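Possible translation initiation inhibitor (Rhodopseudomonas palustris, PDB 3LME) is of unestablished function but belongs to the YjgF-like family of small alpha-beta proteins that assemble as trimers. Local coordinates at residues K11-T14 and T18-I21; K4-T9 and V29-M34; R54-M59 and V74-F79. The protein carries 1 engineered substitution. All blocks are in the same frame, centred on the assembly; numbering follows the deposited sequence.

Interaction 1. Residues K11-T14 and T18-I21; sequences KTIT and TWSI. With SO4 (sulfate ion), chain O.
T12 and I21 reach tip to tip across the contact, T12 CG2 lying 3.4 Å from I21 CD1, and the terminal methyl of the isoleucine also borders the threonine hydroxyl, with T12 OG1 3.7 Å from I21 CD1. One branch of I13 serves two partners at once. Its CG2 packs on I21 CG2 at 4.2 Å and meets the benzene side of the W19 indole edge-on, near the ring plane, with I13 CG2 4.3 Å from W19 CZ3, while its CG1 branch leads away from the later segment. A sulfate ion, probably from the crystallisation liquor, lies on the pyrrole side of the indole: W19 NE1 gives SO4 O2 a weak bond of 3.2 Å, bent to 124° at the hydrogen, and SO4 O1 lies at the ring edge in plane.

In I21 (chi1 72°) CG1 sits between the backbone N and the carbonyl carbon, which sends CD1 out to T12. Behind this shell, T12 O accepts a bond from R39 NE, and I21 packs on A62 of helix 48-64 and M34 of strand 28-35. The two segments of the loop before strand 22-25 thus meet through apolar groups, methyl on methyl and methyl on ring edge, and the indole N-H has a weakly held sulfate near it, on a tryptophan that also packs on R106 of the second subunit.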
loop_
_atom_site.group_PDB
_atom_site.type_symbol
_atom_site.label_atom_id
_atom_site.label_comp_id
_atom_site.label_asym_id
_atom_site.label_seq_id
_atom_site.Cartn_x
_atom_site.Cartn_y
_atom_site.Cartn_z
ATOM N N LYS A 11 8.404 13.448 20.622
ATOM C CA LYS A 11 8.710 13.917 19.249
ATOM C C LYS A 11 7.651 13.473 18.201
ATOM O O LYS A 11 7.681 13.900 17.052
ATOM C CB LYS A 11 10.129 13.508 18.832
ATOM C CG LYS A 11 11.234 14.442 19.341
ATOM C CD LYS A 11 12.453 13.643 19.925
ATOM C CE LYS A 11 13.504 14.573 20.580
ATOM N NZ LYS A 11 13.959 14.095 21.938
ATOM N N THR A 12 6.675 12.702 18.670
ATOM C CA THR A 12 5.781 11.867 17.880
ATOM C C THR A 12 4.307 12.264 18.046
ATOM O O THR A 12 3.958 12.943 19.006
ATOM C CB THR A 12 5.996 10.405 18.332
ATOM O OG1 THR A 12 6.721 9.690 17.330
ATOM C CG2 THR A 12 4.719 9.696 18.647
ATOM N N ILE A 13 3.474 11.870 17.073
ATOM C CA ILE A 13 2.003 11.949 17.133
ATOM C C ILE A 13 1.504 11.116 18.315
ATOM O O ILE A 13 2.159 10.176 18.723
ATOM C CB ILE A 13 1.371 11.445 15.770
ATOM C CG1 ILE A 13 1.372 12.554 14.734
ATOM C CG2 ILE A 13 -0.055 10.918 15.903
ATOM C CD1 ILE A 13 0.508 13.727 15.084
ATOM N N THR A 14 0.351 11.464 18.873
ATOM C CA THR A 14 -0.251 10.669 19.946
ATOM C C THR A 14 -1.582 10.132 19.461
ATOM O O THR A 14 -2.516 10.906 19.280
ATOM C CB THR A 14 -0.424 11.507 21.217
ATOM O OG1 THR A 14 0.805 12.186 21.473
ATOM C CG2 THR A 14 -0.760 10.627 22.422
ATOM N N THR A 18 -8.569 4.122 17.225
ATOM C CA THR A 18 -8.351 2.670 17.129
ATOM C C THR A 18 -7.117 2.290 16.293
ATOM O O THR A 18 -7.165 1.382 15.475
ATOM C CB THR A 18 -9.592 1.988 16.572
ATOM O OG1 THR A 18 -10.150 2.810 15.544
ATOM C CG2 THR A 18 -10.629 1.815 17.663
ATOM N N TRP A 19 -6.005 2.983 16.541
ATOM C CA TRP A 19 -4.777 2.801 15.774
ATOM C C TRP A 19 -3.496 3.108 16.547
ATOM O O TRP A 19 -3.526 3.556 17.691
ATOM C CB TRP A 19 -4.819 3.635 14.499
ATOM C CG TRP A 19 -5.342 5.012 14.706
ATOM C CD1 TRP A 19 -6.645 5.383 14.752
ATOM C CD2 TRP A 19 -4.579 6.211 14.870
ATOM N NE1 TRP A 19 -6.744 6.737 14.923
ATOM C CE2 TRP A 19 -5.487 7.266 15.004
ATOM C CE3 TRP A 19 -3.215 6.490 14.911
ATOM C CZ2 TRP A 19 -5.084 8.575 15.180
ATOM C CZ3 TRP A 19 -2.811 7.789 15.075
ATOM C CH2 TRP A 19 -3.745 8.822 15.212
ATOM N N SER A 20 -2.375 2.837 15.894
ATOM C CA SER A 20 -1.051 3.063 16.426
ATOM C C SER A 20 -0.322 3.908 15.432
ATOM O O SER A 20 -0.782 4.055 14.285
ATOM C CB SER A 20 -0.326 1.747 16.506
ATOM O OG SER A 20 -0.236 1.377 17.852
ATOM N N ILE A 21 0.819 4.450 15.847
ATOM C CA ILE A 21 1.622 5.246 14.921
ATOM C C ILE A 21 2.451 4.324 13.986
ATOM O O ILE A 21 2.826 4.699 12.854
ATOM C CB ILE A 21 2.489 6.319 15.649
ATOM C CG1 ILE A 21 3.652 5.690 16.396
ATOM C CG2 ILE A 21 1.644 7.147 16.634
ATOM C CD1 ILE A 21 4.623 6.726 16.901
HETATM S S SO4 O . -10.021 8.488 13.724
HETATM O O1 SO4 O . -10.254 7.293 14.550
HETATM O O2 SO4 O . -8.762 8.318 13.004
HETATM O O3 SO4 O . -11.092 8.631 12.748
HETATM O O4 SO4 O . -9.977 9.681 14.570
#

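Interaction 2. Residues K4-T9 and V29-M34; sequences KIIAPT and VFIGGM
V29 begins the contact by offering CG1 to the methyl end of I6, with V29 CG1 4.1 Å from I6 CD1. Its first torsion (chi1 172°) swings CG1 to the side remote from the V29 nitrogen, where it meets that methyl, and the two side chains cross at about a right angle. F30, next along the strand, belongs to the opposite set of side chains: it packs on T125 of strand 120-127 and on R75 of the second subunit, while its backbone pairs with A23. At I31 the chain returns to I6. I31 CD1 approaches I6 CD1 to 4.1 Å, again with the side chains crossing nearly square, so a single methyl of I6 sits against two residues separated by F30. The I31 carbonyl oxygen is bonded by R75 NH1 of the second subunit, and the I31 side chain also packs on M59 and A62 of helix 48-64. Further along, G33 makes backbone bonds to the second subunit.

The separation of the backbones, 9.0 Å between I6 CA and I31 CA, shows why side chains must do the work here: strand 22-25 runs between strands 4-5 and 28-35 in the sheet, and I6 pairs with G22 of it. What joins the two segments is therefore purely apolar, three buried branched side chains meeting through methyl groups, while the backbones of K4, I6, V29, F30 and I31 pair with neighbouring strands.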
loop_
_atom_site.group_PDB
_atom_site.type_symbol
_atom_site.label_atom_id
_atom_site.label_comp_id
_atom_site.label_asym_id
_atom_site.label_seq_id
_atom_site.Cartn_x
_atom_site.Cartn_y
_atom_site.Cartn_z
ATOM N N LYS A 4 6.465 -5.197 17.812
ATOM C CA LYS A 4 6.390 -4.240 18.898
ATOM C C LYS A 4 5.683 -2.996 18.344
ATOM O O LYS A 4 6.194 -2.366 17.414
ATOM C CB LYS A 4 7.804 -3.872 19.348
ATOM C CG LYS A 4 7.863 -3.182 20.709
ATOM C CD LYS A 4 9.276 -2.659 21.032
ATOM C CE LYS A 4 9.376 -2.286 22.531
ATOM N NZ LYS A 4 10.770 -1.956 23.000
ATOM N N ILE A 5 4.511 -2.662 18.897
ATOM C CA ILE A 5 3.849 -1.392 18.595
ATOM C C ILE A 5 4.719 -0.262 19.099
ATOM O O ILE A 5 5.173 -0.300 20.215
ATOM C CB ILE A 5 2.454 -1.263 19.287
ATOM C CG1 ILE A 5 1.435 -2.282 18.723
ATOM C CG2 ILE A 5 1.913 0.202 19.225
ATOM C CD1 ILE A 5 1.133 -2.143 17.251
ATOM N N ILE A 6 4.920 0.753 18.275
ATOM C CA ILE A 6 5.772 1.891 18.619
ATOM C C ILE A 6 5.065 2.809 19.580
ATOM O O ILE A 6 4.095 3.461 19.224
ATOM C CB ILE A 6 6.141 2.678 17.369
ATOM C CG1 ILE A 6 6.963 1.792 16.438
ATOM C CG2 ILE A 6 6.901 3.933 17.732
ATOM C CD1 ILE A 6 6.981 2.267 15.029
ATOM N N ALA A 7 5.543 2.841 20.817
ATOM C CA ALA A 7 4.972 3.727 21.849
ATOM C C ALA A 7 5.128 5.230 21.504
ATOM O O ALA A 7 6.132 5.643 20.916
ATOM C CB ALA A 7 5.588 3.412 23.206
ATOM N N PRO A 8 4.120 6.043 21.846
ATOM C CA PRO A 8 4.212 7.464 21.508
ATOM C C PRO A 8 5.274 8.166 22.328
ATOM O O PRO A 8 5.526 7.796 23.475
ATOM C CB PRO A 8 2.825 8.011 21.841
ATOM C CG PRO A 8 1.965 6.839 21.918
ATOM C CD PRO A 8 2.810 5.698 22.400
ATOM N N THR A 9 5.860 9.192 21.734
ATOM C CA THR A 9 7.053 9.833 22.260
ATOM C C THR A 9 6.831 11.336 22.269
ATOM O O THR A 9 5.802 11.799 21.780
ATOM C CB THR A 9 8.239 9.367 21.406
ATOM O OG1 THR A 9 8.864 8.278 22.090
ATOM C CG2 THR A 9 9.252 10.444 21.132
ATOM N N VAL A 29 10.002 -1.512 9.700
ATOM C CA VAL A 29 9.185 -0.571 10.449
ATOM C C VAL A 29 8.071 0.016 9.582
ATOM O O VAL A 29 8.338 0.656 8.543
ATOM C CB VAL A 29 10.037 0.544 10.989
ATOM C CG1 VAL A 29 9.162 1.631 11.611
ATOM C CG2 VAL A 29 11.043 -0.028 11.996
ATOM N N PHE A 30 6.827 -0.207 10.016
ATOM C CA PHE A 30 5.652 0.205 9.262
ATOM C C PHE A 30 5.014 1.394 9.932
ATOM O O PHE A 30 4.479 1.277 11.002
ATOM C CB PHE A 30 4.628 -0.936 9.182
ATOM C CG PHE A 30 5.134 -2.172 8.455
ATOM C CD1 PHE A 30 4.729 -2.444 7.161
ATOM C CD2 PHE A 30 6.012 -3.057 9.075
ATOM C CE1 PHE A 30 5.188 -3.582 6.494
ATOM C CE2 PHE A 30 6.478 -4.180 8.423
ATOM C CZ PHE A 30 6.065 -4.448 7.128
ATOM N N ILE A 31 5.058 2.544 9.302
ATOM C CA ILE A 31 4.416 3.687 9.877
ATOM C C ILE A 31 2.977 3.821 9.354
ATOM O O ILE A 31 2.732 3.743 8.139
ATOM C CB ILE A 31 5.251 4.950 9.609
ATOM C CG1 ILE A 31 6.695 4.740 10.082
ATOM C CG2 ILE A 31 4.631 6.151 10.270
ATOM C CD1 ILE A 31 6.881 4.472 11.612
ATOM N N GLY A 32 2.024 4.014 10.265
ATOM C CA GLY A 32 0.630 4.287 9.873
ATOM C C GLY A 32 0.489 5.595 9.108
ATOM O O GLY A 32 1.432 6.394 9.029
ATOM N N GLY A 33 -0.680 5.818 8.525
ATOM C CA GLY A 33 -0.906 7.018 7.741
ATOM C C GLY A 33 -0.663 8.246 8.586
ATOM O O GLY A 33 -1.193 8.352 9.696
ATOM N N MET A 34 0.156 9.153 8.056
ATOM C CA MET A 34 0.505 10.405 8.697
ATOM C C MET A 34 0.000 11.588 7.897
ATOM O O MET A 34 -0.005 11.563 6.668
ATOM C CB MET A 34 2.017 10.510 8.804
ATOM C CG MET A 34 2.611 9.660 9.940
ATOM S SD MET A 34 1.961 10.045 11.564
ATOM C CE MET A 34 2.511 8.574 12.350
#

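Interaction 3. Residues R54-M59 and V74-F79; sequences RMFDNM and VRLTVF
R75 NH1, on the strand that sends L76 and V78 to M55, F56 and M59 of the helix, is gripped by two oxygens of the third subunit, T125 OG1 and G124 O; NH2 of the same guanidinium bonds I31 O there. Several bonds to one subunit should hold the flat group's rotation. R75 thus faces the trimer interface, whereas the alternate side chains L76 and V78 face the helix.

On the helix-facing side the contact is wholly apolar. L76 takes two partners, one on each branch: CD2 lies 3.7 Å from both M59 SD and M59 CE, and CD1 meets the edge of the F56 ring, near its plane, with L76 CD1 4.3 Å from F56 CE1. M59 runs out extended from the helix and bends only at its last torsion (chi3 58°), which folds the terminal methyl back so that CE as well as SD lies against L76 CD2. M55, built alike, brings its CE to 4.1 Å from V78 CG1, the two side chains crossing obliquely. I122 also packs on M55 and F56, and V93 and I97 of helix 83-98 touch F56.

Helix segment 54-59 crosses strand segment 74-79 at 143°, inclined well away from strict antiparallel, with 12.1 Å between their axes. V74 and R75, both facing T125, form a classic beta bulge. Helices laid on one face of a mixed sheet, with the other face turned to subunit neighbours, are typical of the YjgF-like trimer.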
loop_
_atom_site.group_PDB
_atom_site.type_symbol
_atom_site.label_atom_id
_atom_site.label_comp_id
_atom_site.label_asym_id
_atom_site.label_seq_id
_atom_site.Cartn_x
_atom_site.Cartn_y
_atom_site.Cartn_z
ATOM N N ARG A 54 5.308 19.061 7.228
ATOM C CA ARG A 54 4.901 18.567 8.521
ATOM C C ARG A 54 4.403 17.131 8.484
ATOM O O ARG A 54 4.576 16.386 9.453
ATOM C CB ARG A 54 3.835 19.473 9.122
ATOM C CG ARG A 54 3.511 19.195 10.585
ATOM C CD ARG A 54 4.720 19.492 11.396
ATOM N NE ARG A 54 4.332 19.817 12.758
ATOM C CZ ARG A 54 4.243 21.048 13.249
ATOM N NH1 ARG A 54 4.505 22.103 12.491
ATOM N NH2 ARG A 54 3.875 21.210 14.518
ATOM N N MET A 55 3.759 16.747 7.384
ATOM C CA MET A 55 3.361 15.357 7.162
ATOM C C MET A 55 4.612 14.477 7.123
ATOM O O MET A 55 4.683 13.453 7.819
ATOM C CB MET A 55 2.564 15.242 5.873
ATOM C CG MET A 55 2.186 13.821 5.435
ATOM S SD MET A 55 1.311 13.882 3.858
ATOM C CE MET A 55 2.680 14.269 2.741
ATOM N N PHE A 56 5.620 14.906 6.358
ATOM C CA PHE A 56 6.883 14.165 6.323
ATOM C C PHE A 56 7.601 14.090 7.681
ATOM O O PHE A 56 8.035 12.999 8.095
ATOM C CB PHE A 56 7.794 14.725 5.264
ATOM C CG PHE A 56 7.500 14.222 3.900
ATOM C CD1 PHE A 56 7.966 12.997 3.494
ATOM C CD2 PHE A 56 6.756 14.982 3.014
ATOM C CE1 PHE A 56 7.709 12.537 2.214
ATOM C CE2 PHE A 56 6.470 14.521 1.707
ATOM C CZ PHE A 56 6.940 13.311 1.314
ATOM N N ASP A 57 7.703 15.229 8.379
ATOM C CA ASP A 57 8.301 15.260 9.704
ATOM C C ASP A 57 7.540 14.334 10.684
ATOM O O ASP A 57 8.169 13.563 11.428
ATOM C CB ASP A 57 8.353 16.685 10.253
ATOM C CG ASP A 57 9.343 17.612 9.501
ATOM O OD1 ASP A 57 10.241 17.160 8.740
ATOM O OD2 ASP A 57 9.225 18.842 9.708
ATOM N N ASN A 58 6.208 14.382 10.708
ATOM C CA ASN A 58 5.505 13.474 11.585
ATOM C C ASN A 58 5.870 12.019 11.296
ATOM O O ASN A 58 6.097 11.245 12.230
ATOM C CB ASN A 58 3.997 13.623 11.468
ATOM C CG ASN A 58 3.465 14.847 12.152
ATOM O OD1 ASN A 58 2.389 15.321 11.829
ATOM N ND2 ASN A 58 4.195 15.358 13.104
ATOM N N MET A 59 5.890 11.648 10.009
ATOM C CA MET A 59 6.147 10.265 9.576
ATOM C C MET A 59 7.554 9.911 10.058
ATOM O O MET A 59 7.740 8.853 10.700
ATOM C CB MET A 59 5.996 10.095 8.036
ATOM C CG MET A 59 6.275 8.676 7.470
ATOM S SD MET A 59 6.562 8.459 5.680
ATOM C CE MET A 59 7.963 9.531 5.354
ATOM N N VAL A 74 11.845 2.204 2.380
ATOM C CA VAL A 74 11.721 1.320 1.207
ATOM C C VAL A 74 10.467 1.585 0.399
ATOM O O VAL A 74 10.408 1.182 -0.749
ATOM C CB VAL A 74 11.814 -0.177 1.524
ATOM C CG1 VAL A 74 13.168 -0.507 2.140
ATOM C CG2 VAL A 74 10.722 -0.588 2.454
ATOM N N ARG A 75 9.470 2.254 0.974
ATOM C CA ARG A 75 8.318 2.665 0.170
ATOM C C ARG A 75 7.569 3.825 0.770
ATOM O O ARG A 75 7.287 3.826 1.968
ATOM C CB ARG A 75 7.321 1.514 -0.058
ATOM C CG ARG A 75 6.217 1.862 -1.043
ATOM C CD ARG A 75 5.054 0.851 -0.978
ATOM N NE ARG A 75 5.461 -0.460 -1.469
ATOM C CZ ARG A 75 5.787 -0.718 -2.732
ATOM N NH1 ARG A 75 6.178 -1.940 -3.082
ATOM N NH2 ARG A 75 5.737 0.244 -3.638
ATOM N N LEU A 76 7.214 4.782 -0.080
ATOM C CA LEU A 76 6.378 5.891 0.318
ATOM C C LEU A 76 5.146 5.906 -0.569
ATOM O O LEU A 76 5.273 5.918 -1.792
ATOM C CB LEU A 76 7.147 7.201 0.164
ATOM C CG LEU A 76 8.413 7.396 1.010
ATOM C CD1 LEU A 76 8.991 8.753 0.741
ATOM C CD2 LEU A 76 8.089 7.273 2.478
ATOM N N THR A 77 3.952 5.877 0.021
ATOM C CA THR A 77 2.741 6.028 -0.779
ATOM C C THR A 77 2.073 7.336 -0.377
ATOM O O THR A 77 1.534 7.468 0.712
ATOM C CB THR A 77 1.792 4.793 -0.655
ATOM O OG1 THR A 77 2.570 3.578 -0.678
ATOM C CG2 THR A 77 0.780 4.757 -1.808
ATOM N N VAL A 78 2.175 8.333 -1.239
ATOM C CA VAL A 78 1.571 9.621 -0.951
ATOM C C VAL A 78 0.211 9.703 -1.626
ATOM O O VAL A 78 0.096 9.564 -2.854
ATOM C CB VAL A 78 2.453 10.779 -1.412
ATOM C CG1 VAL A 78 2.059 12.075 -0.701
ATOM C CG2 VAL A 78 3.884 10.471 -1.127
ATOM N N PHE A 79 -0.822 9.885 -0.811
ATOM C CA PHE A 79 -2.159 10.188 -1.309
ATOM C C PHE A 79 -2.417 11.681 -1.133
ATOM O O PHE A 79 -2.280 12.236 -0.043
ATOM C CB PHE A 79 -3.208 9.383 -0.552
ATOM C CG PHE A 79 -2.864 7.932 -0.399
ATOM C CD1 PHE A 79 -3.294 7.004 -1.335
ATOM C CD2 PHE A 79 -2.112 7.492 0.684
ATOM C CE1 PHE A 79 -2.979 5.657 -1.207
ATOM C CE2 PHE A 79 -1.797 6.122 0.834
ATOM C CZ PHE A 79 -2.235 5.213 -0.125
#

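How the interactions relate
Interactions 1 and 2 are close neighbours, their centres about 6 Å apart, and the loop of interaction 1 is nested inside the chain segment that interaction 2 closes. I21 O lies 2.8 Å from G32 N, a probable hydrogen bond tying that loop to strand 28-35. Interaction 3 follows in series, its centre about 13 Å from that of interaction 2 and about 14 Å from that of interaction 1. Helix 48-64 links them: M34 CG comes to 3.6 Å from M59 CA, and I13 packs on N58. All three contacts reach other subunits. The sulfate lies beside W19 of interaction 1, near the second subunit.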